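Local coordinates for OsmC family peroxiredoxin (Aquifex aeolicus, PDB 2E8E), which probably reduces peroxides through a pair of redox-active cysteines, as in other OsmC-family peroxiredoxins, although its physiological role has not been established, at residues A[37-40]-A[41-44]; A[115-119]-A[120-124]; A[48-51]-A[52-56]. All coordinates share one frame; numbering follows the deposited sequence.

Interaction 1. Residues A[37-40]-A[41-44]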
loop_
_atom_site.group_PDB
_atom_site.type_symbol
_atom_site.label_atom_id
_atom_site.label_comp_id
_atom_site.label_asym_id
_atom_site.label_seq_id
_atom_site.Cartn_x
_atom_site.Cartn_y
_atom_site.Cartn_z
ATOM N N LEU A 37 1.634 -5.452 -1.421
ATOM C CA LEU A 37 2.213 -4.213 -0.905
ATOM C C LEU A 37 1.180 -3.411 -0.114
ATOM O O LEU A 37 1.532 -2.702 0.829
ATOM C CB LEU A 37 2.789 -3.353 -2.039
ATOM C CG LEU A 37 4.142 -3.831 -2.573
ATOM C CD1 LEU A 37 4.641 -2.879 -3.652
ATOM C CD2 LEU A 37 5.146 -3.891 -1.417
ATOM N N LEU A 38 -0.092 -3.517 -0.488
ATOM C CA LEU A 38 -1.120 -2.804 0.265
ATOM C C LEU A 38 -1.164 -3.390 1.678
ATOM O O LEU A 38 -1.266 -2.655 2.664
ATOM C CB LEU A 38 -2.499 -2.942 -0.403
ATOM C CG LEU A 38 -3.674 -2.417 0.441
ATOM C CD1 LEU A 38 -3.457 -0.935 0.750
ATOM C CD2 LEU A 38 -4.989 -2.614 -0.300
ATOM N N LEU A 39 -1.086 -4.715 1.780
ATOM C CA LEU A 39 -1.109 -5.345 3.098
ATOM C C LEU A 39 0.132 -4.927 3.887
ATOM O O LEU A 39 0.068 -4.724 5.102
ATOM C CB LEU A 39 -1.173 -6.871 2.977
ATOM C CG LEU A 39 -2.470 -7.449 2.402
ATOM C CD1 LEU A 39 -2.350 -8.961 2.336
ATOM C CD2 LEU A 39 -3.665 -7.059 3.278
ATOM N N VAL A 40 1.265 -4.797 3.206
ATOM C CA VAL A 40 2.478 -4.370 3.895
ATOM C C VAL A 40 2.298 -2.938 4.406
ATOM O O VAL A 40 2.709 -2.616 5.525
ATOM C CB VAL A 40 3.726 -4.432 2.965
ATOM C CG1 VAL A 40 4.918 -3.751 3.634
ATOM C CG2 VAL A 40 4.068 -5.881 2.655
ATOM N N SER A 41 1.678 -2.083 3.595
ATOM C CA SER A 41 1.455 -0.692 3.995
ATOM C C SER A 41 0.568 -0.631 5.235
ATOM O O SER A 41 0.836 0.119 6.175
ATOM C CB SER A 41 0.798 0.092 2.851
ATOM O OG SER A 41 1.623 0.057 1.700
ATOM N N ILE A 42 -0.493 -1.426 5.226
ATOM C CA ILE A 42 -1.415 -1.480 6.353
ATOM C C ILE A 42 -0.701 -1.992 7.604
ATOM O O ILE A 42 -0.765 -1.370 8.670
ATOM C CB ILE A 42 -2.601 -2.426 6.045
ATOM C CG1 ILE A 42 -3.480 -1.825 4.942
ATOM C CG2 ILE A 42 -3.405 -2.688 7.312
ATOM C CD1 ILE A 42 -4.535 -2.798 4.410
ATOM N N GLY A 43 -0.025 -3.129 7.459
ATOM C CA GLY A 43 0.673 -3.739 8.576
ATOM C C GLY A 43 1.758 -2.879 9.191
ATOM O O GLY A 43 1.859 -2.786 10.419
ATOM N N SER A 44 2.567 -2.238 8.352
ATOM C CA SER A 44 3.645 -1.404 8.862
ATOM C C SER A 44 3.130 -0.103 9.466
ATOM O O SER A 44 3.641 0.349 10.494
ATOM C CB SER A 44 4.676 -1.120 7.760
ATOM O OG SER A 44 4.085 -0.486 6.638
#

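Interaction 2. Residues A[115-119]-A[120-124]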
loop_
_atom_site.group_PDB
_atom_site.type_symbol
_atom_site.label_atom_id
_atom_site.label_comp_id
_atom_site.label_asym_id
_atom_site.label_seq_id
_atom_site.Cartn_x
_atom_site.Cartn_y
_atom_site.Cartn_z
ATOM N N MET A 115 -8.224 4.329 5.503
ATOM C CA MET A 115 -8.634 4.556 4.121
ATOM C C MET A 115 -9.316 3.378 3.435
ATOM O O MET A 115 -10.129 3.577 2.532
ATOM C CB MET A 115 -7.435 5.013 3.285
ATOM C CG MET A 115 -6.966 6.425 3.625
ATOM S SD MET A 115 -5.747 7.090 2.472
ATOM C CE MET A 115 -6.771 7.484 1.118
ATOM N N VAL A 116 -9.009 2.155 3.851
ATOM C CA VAL A 116 -9.629 0.998 3.211
ATOM C C VAL A 116 -10.724 0.358 4.049
ATOM O O VAL A 116 -11.506 -0.448 3.548
ATOM C CB VAL A 116 -8.578 -0.081 2.853
ATOM C CG1 VAL A 116 -7.507 0.520 1.958
ATOM C CG2 VAL A 116 -7.964 -0.663 4.116
ATOM N N LYS A 117 -10.783 0.735 5.320
ATOM C CA LYS A 117 -11.770 0.195 6.247
ATOM C C LYS A 117 -13.219 0.187 5.730
ATOM O O LYS A 117 -13.931 -0.805 5.892
ATOM C CB LYS A 117 -11.682 0.962 7.574
ATOM C CG LYS A 117 -11.483 0.069 8.784
ATOM C CD LYS A 117 -10.890 0.832 9.970
ATOM C CE LYS A 117 -11.731 2.027 10.377
ATOM N NZ LYS A 117 -11.200 2.660 11.617
ATOM N N PRO A 118 -13.672 1.285 5.096
ATOM C CA PRO A 118 -15.043 1.376 4.569
ATOM C C PRO A 118 -15.359 0.504 3.350
ATOM O O PRO A 118 -16.484 0.532 2.832
ATOM C CB PRO A 118 -15.187 2.858 4.231
ATOM C CG PRO A 118 -14.206 3.527 5.155
ATOM C CD PRO A 118 -13.022 2.606 5.055
ATOM N N SER A 119 -14.375 -0.253 2.879
ATOM C CA SER A 119 -14.589 -1.096 1.713
ATOM C C SER A 119 -14.335 -2.575 1.971
ATOM O O SER A 119 -14.439 -3.375 1.049
ATOM C CB SER A 119 -13.698 -0.635 0.552
ATOM O OG SER A 119 -14.058 0.661 0.097
ATOM N N THR A 120 -14.023 -2.939 3.211
ATOM C CA THR A 120 -13.733 -4.339 3.527
ATOM C C THR A 120 -14.138 -4.765 4.942
ATOM O O THR A 120 -14.393 -3.925 5.808
ATOM C CB THR A 120 -12.222 -4.621 3.347
ATOM O OG1 THR A 120 -11.982 -6.030 3.381
ATOM C CG2 THR A 120 -11.422 -3.958 4.461
ATOM N N ASN A 121 -14.204 -6.075 5.170
ATOM C CA ASN A 121 -14.538 -6.604 6.488
ATOM C C ASN A 121 -13.221 -6.868 7.198
ATOM O O ASN A 121 -12.433 -7.717 6.774
ATOM C CB ASN A 121 -15.342 -7.906 6.383
ATOM C CG ASN A 121 -15.548 -8.573 7.739
ATOM O OD1 ASN A 121 -15.597 -7.904 8.774
ATOM N ND2 ASN A 121 -15.685 -9.894 7.737
ATOM N N LEU A 122 -12.987 -6.136 8.281
ATOM C CA LEU A 122 -11.750 -6.257 9.032
ATOM C C LEU A 122 -11.888 -7.179 10.241
ATOM O O LEU A 122 -12.798 -7.019 11.055
ATOM C CB LEU A 122 -11.302 -4.863 9.480
ATOM C CG LEU A 122 -9.924 -4.664 10.108
ATOM C CD1 LEU A 122 -8.835 -5.138 9.152
ATOM C CD2 LEU A 122 -9.746 -3.186 10.427
ATOM N N LYS A 123 -10.988 -8.150 10.344
ATOM C CA LYS A 123 -10.990 -9.086 11.462
ATOM C C LYS A 123 -9.645 -8.956 12.167
ATOM O O LYS A 123 -8.608 -9.366 11.640
ATOM C CB LYS A 123 -11.218 -10.515 10.964
ATOM C CG LYS A 123 -12.532 -10.672 10.196
ATOM C CD LYS A 123 -13.028 -12.112 10.155
ATOM C CE LYS A 123 -12.076 -13.040 9.426
ATOM N NZ LYS A 123 -12.655 -14.415 9.324
ATOM N N ILE A 124 -9.675 -8.371 13.359
ATOM C CA ILE A 124 -8.468 -8.134 14.137
ATOM C C ILE A 124 -8.346 -9.030 15.364
ATOM O O ILE A 124 -9.322 -9.262 16.078
ATOM C CB ILE A 124 -8.422 -6.664 14.587
ATOM C CG1 ILE A 124 -8.465 -5.754 13.356
ATOM C CG2 ILE A 124 -7.174 -6.399 15.413
ATOM C CD1 ILE A 124 -8.627 -4.294 13.681
#

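Interaction 3. Residues A[48-51]-A[52-56]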
loop_
_atom_site.group_PDB
_atom_site.type_symbol
_atom_site.label_atom_id
_atom_site.label_comp_id
_atom_site.label_asym_id
_atom_site.label_seq_id
_atom_site.Cartn_x
_atom_site.Cartn_y
_atom_site.Cartn_z
ATOM N N VAL A 48 3.802 0.590 13.412
ATOM C CA VAL A 48 4.511 1.749 13.936
ATOM C C VAL A 48 3.743 2.289 15.148
ATOM O O VAL A 48 4.344 2.641 16.164
ATOM C CB VAL A 48 4.639 2.849 12.857
ATOM C CG1 VAL A 48 5.161 4.142 13.471
ATOM C CG2 VAL A 48 5.585 2.376 11.758
ATOM N N ASP A 49 2.417 2.335 15.037
ATOM C CA ASP A 49 1.573 2.821 16.133
ATOM C C ASP A 49 1.705 1.908 17.346
ATOM O O ASP A 49 1.888 2.365 18.477
ATOM C CB ASP A 49 0.088 2.832 15.752
ATOM C CG ASP A 49 -0.235 3.761 14.597
ATOM O OD1 ASP A 49 0.393 4.833 14.466
ATOM O OD2 ASP A 49 -1.157 3.415 13.829
ATOM N N VAL A 50 1.581 0.607 17.103
ATOM C CA VAL A 50 1.656 -0.370 18.178
ATOM C C VAL A 50 3.002 -0.306 18.887
ATOM O O VAL A 50 3.065 -0.356 20.117
ATOM C CB VAL A 50 1.389 -1.792 17.638
ATOM C CG1 VAL A 50 1.621 -2.829 18.732
ATOM C CG2 VAL A 50 -0.044 -1.878 17.132
ATOM N N TYR A 51 4.078 -0.176 18.118
ATOM C CA TYR A 51 5.409 -0.099 18.707
ATOM C C TYR A 51 5.504 1.089 19.660
ATOM O O TYR A 51 5.906 0.940 20.818
ATOM C CB TYR A 51 6.471 0.049 17.618
ATOM C CG TYR A 51 7.879 0.136 18.160
ATOM C CD1 TYR A 51 8.634 -1.014 18.388
ATOM C CD2 TYR A 51 8.450 1.373 18.466
ATOM C CE1 TYR A 51 9.931 -0.933 18.908
ATOM C CE2 TYR A 51 9.740 1.466 18.986
ATOM C CZ TYR A 51 10.474 0.311 19.204
ATOM O OH TYR A 51 11.751 0.408 19.717
ATOM N N HIS A 52 5.133 2.266 19.168
ATOM C CA HIS A 52 5.187 3.484 19.969
ATOM C C HIS A 52 4.303 3.444 21.207
ATOM O O HIS A 52 4.705 3.908 22.271
ATOM C CB HIS A 52 4.812 4.697 19.119
ATOM C CG HIS A 52 5.842 5.053 18.096
ATOM N ND1 HIS A 52 7.177 5.187 18.406
ATOM C CD2 HIS A 52 5.734 5.320 16.773
ATOM C CE1 HIS A 52 7.849 5.519 17.317
ATOM N NE2 HIS A 52 6.996 5.607 16.313
ATOM N N ILE A 53 3.101 2.893 21.071
ATOM C CA ILE A 53 2.181 2.813 22.199
ATOM C C ILE A 53 2.684 1.829 23.251
ATOM O O ILE A 53 2.677 2.136 24.445
ATOM C CB ILE A 53 0.767 2.419 21.729
ATOM C CG1 ILE A 53 0.184 3.551 20.874
ATOM C CG2 ILE A 53 -0.130 2.137 22.932
ATOM C CD1 ILE A 53 -1.112 3.199 20.162
ATOM N N LEU A 54 3.130 0.654 22.815
ATOM C CA LEU A 54 3.651 -0.341 23.746
ATOM C C LEU A 54 4.835 0.243 24.512
ATOM O O LEU A 54 4.994 0.003 25.711
ATOM C CB LEU A 54 4.095 -1.602 23.000
ATOM C CG LEU A 54 2.984 -2.497 22.448
ATOM C CD1 LEU A 54 3.593 -3.733 21.805
ATOM C CD2 LEU A 54 2.044 -2.899 23.572
ATOM N N LYS A 55 5.661 1.011 23.810
ATOM C CA LYS A 55 6.824 1.644 24.415
ATOM C C LYS A 55 6.356 2.660 25.452
ATOM O O LYS A 55 6.876 2.713 26.570
ATOM C CB LYS A 55 7.658 2.337 23.330
ATOM C CG LYS A 55 8.886 3.083 23.826
ATOM C CD LYS A 55 9.741 3.532 22.644
ATOM C CE LYS A 55 10.917 4.394 23.076
ATOM N NZ LYS A 55 10.479 5.725 23.579
ATOM N N LYS A 56 5.363 3.460 25.077
ATOM C CA LYS A 56 4.816 4.472 25.970
ATOM C C LYS A 56 4.194 3.816 27.202
ATOM O O LYS A 56 4.245 4.371 28.298
ATOM C CB LYS A 56 3.762 5.306 25.235
ATOM C CG LYS A 56 3.251 6.505 26.015
ATOM C CD LYS A 56 2.239 7.300 25.201
ATOM C CE LYS A 56 1.762 8.533 25.954
ATOM N NZ LYS A 56 1.119 8.181 27.248
#

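Interaction 1. Residues A[37-40]-A[41-44]
The carbonyl oxygen of Leu-37 is gripped twice by Ser-41, whose backbone N donates from 2.8 Å to Leu-37 O while its hydroxyl OG donates to the same oxygen from 2.9 Å. The two donors arrive from opposite faces of the carbonyl plane, the hydroxyl tilted 33° from it. Three residues on, Val-40 O is held in the same fashion by Ser-44, with OG at 2.8 Å from Val-40 O and the backbone N on the other face. The hydroxyls take different routes: Ser-41 OG stands opposite its own carbonyl carbon (chi1 -59°), whereas Ser-44 OG sits between backbone N and carbonyl carbon (chi1 58°). Both polar groups are buried, and these bonds back to the helix satisfy them. An alanine in place of Ser-41 is likely to leave Leu-37 O with the amide alone and to open a small gap where Leu-37 of the second subunit packs. On another side of the helix Ile-42 CD1 meets Leu-38 CG at 4.1 Å, and Ile-42 CG1 rests 3.3 Å from Leu-38 O. Leu-39 and Ile-42 continue this apolar surface onto strand 80-90, and Ile-42 also packs on helix 111-116. Serine hydroxyls folded back onto the i-4 carbonyl are a familiar way of burying serine in a helix, here the central helix 34-56 of the OsmC fold, at the subunit interface.

Interaction 2. Residues A[115-119]-A[120-124]
Lys-117, Pro-118 and Ser-119 form a short 3-10 turn following helix 111-116, and the chain then extends at Thr-120 (phi/psi -148°/164°) and enters a strand at Asn-121. Two backbone bonds mark the change: Ser-119 N donates to Val-116 O at 3.0 Å, and a weak but nearly straight bond runs from Thr-120 N to Lys-117 O at 3.4 Å. Beyond this weak bond the contact is made by side chains. Thr-120 turns its methyl inward, CG2 lying 3.6 Å from Val-116 O. With OG1 opposite the backbone N (chi1 -168°), the hydroxyl faces another partner: OG1 hydrogen-bonds to Tyr-80 O. This is a helix-to-strand connection of the OsmC fold, carrying the chain from helix 111-116 into strand 121-130, which runs parallel to strand 80-90 at the border of its sheet within this chain. Further along, Leu-122 points back toward the turn and lays CD2 at 4.0 Å from Lys-117 CG, the two side chains crossing at an angle. Only the aliphatic part of the lysine is used here; the chain bends at chi3, and NZ hydrogen-bonds to Thr-106 O on helix 95-109. Leu-122 also packs on Ile-85. The turn itself borders the second subunit: Val-116 packs on Val-116 of the other chain, and Ser-119 OG makes a weak hydrogen bond to Met-115 O of that chain.

Interaction 3. Residues A[48-51]-A[52-56]
Four successive backbone bonds tie 48-51 to 52-56, the shortest of them from Ile-53 N to Asp-49 O and from Leu-54 N to Val-50 O, each 2.9 Å. They are the regular i to i-4 ladder of an alpha-helix, the last turns of the long helix 34-56 of the OsmC fold, which packs here against helix 95-109 and strand 60-72. His-52 N donates almost straight to Val-48 O (172°), and the imidazole of the same residue comes close to that carbonyl, His-52 CD2 lying 3.1 Å from Val-48 O. Beyond it, Val-48 CG1 and His-52 CD2 touch at 3.6 Å, the two side chains running alongside one another. NE2 of the histidine has a weak hydrogen bond to Glu-29 of the second subunit, whose Ala-14 lies against both His-52 and Tyr-51. Asp-49 serves a different neighbour, its OD2 hydrogen-bonded to Ser-105 OG on helix 95-109 while its side chain touches Cys-110. In another structure of this protein Cys-110 is joined to Cys-45; that disulfide is absent here.

The rings of Tyr-51 and His-52 form an offset edge-to-face pair, the tyrosine presenting its edge to the imidazole face, with centroids 5.8 Å apart and planes at 79°. Tyr-51 holds its CG anti to the backbone N (chi1 180°), which places the ring against Ile-64 of strand 60-72. Toward helix 95-109, Ile-53 packs on Ala-101 and Leu-104, and Leu-54 lies alongside Val-50 with its CG 3.2 Å from Val-50 O and its CD1 3.8 Å from Val-50 CG1.

Interactions 1 and 3 are successive parts of helix 34-56, their centres about 17 Å apart, but they lie in different surroundings. Interaction 1 is wholly buried near the centre of the chain, and its polar side chains are serines that turn back on the helix itself. Interaction 3 is only partly buried and combines an aromatic pair and an aspartate bonded to the neighbouring helix 95-109 with exposed lysines. Interaction 2 is a surface contact at a change from helix to strand, held by a weak backbone bond and two contacts made by methyl groups; it meets interaction 1 where Ile-42 packs on Val-116. All three border the second subunit.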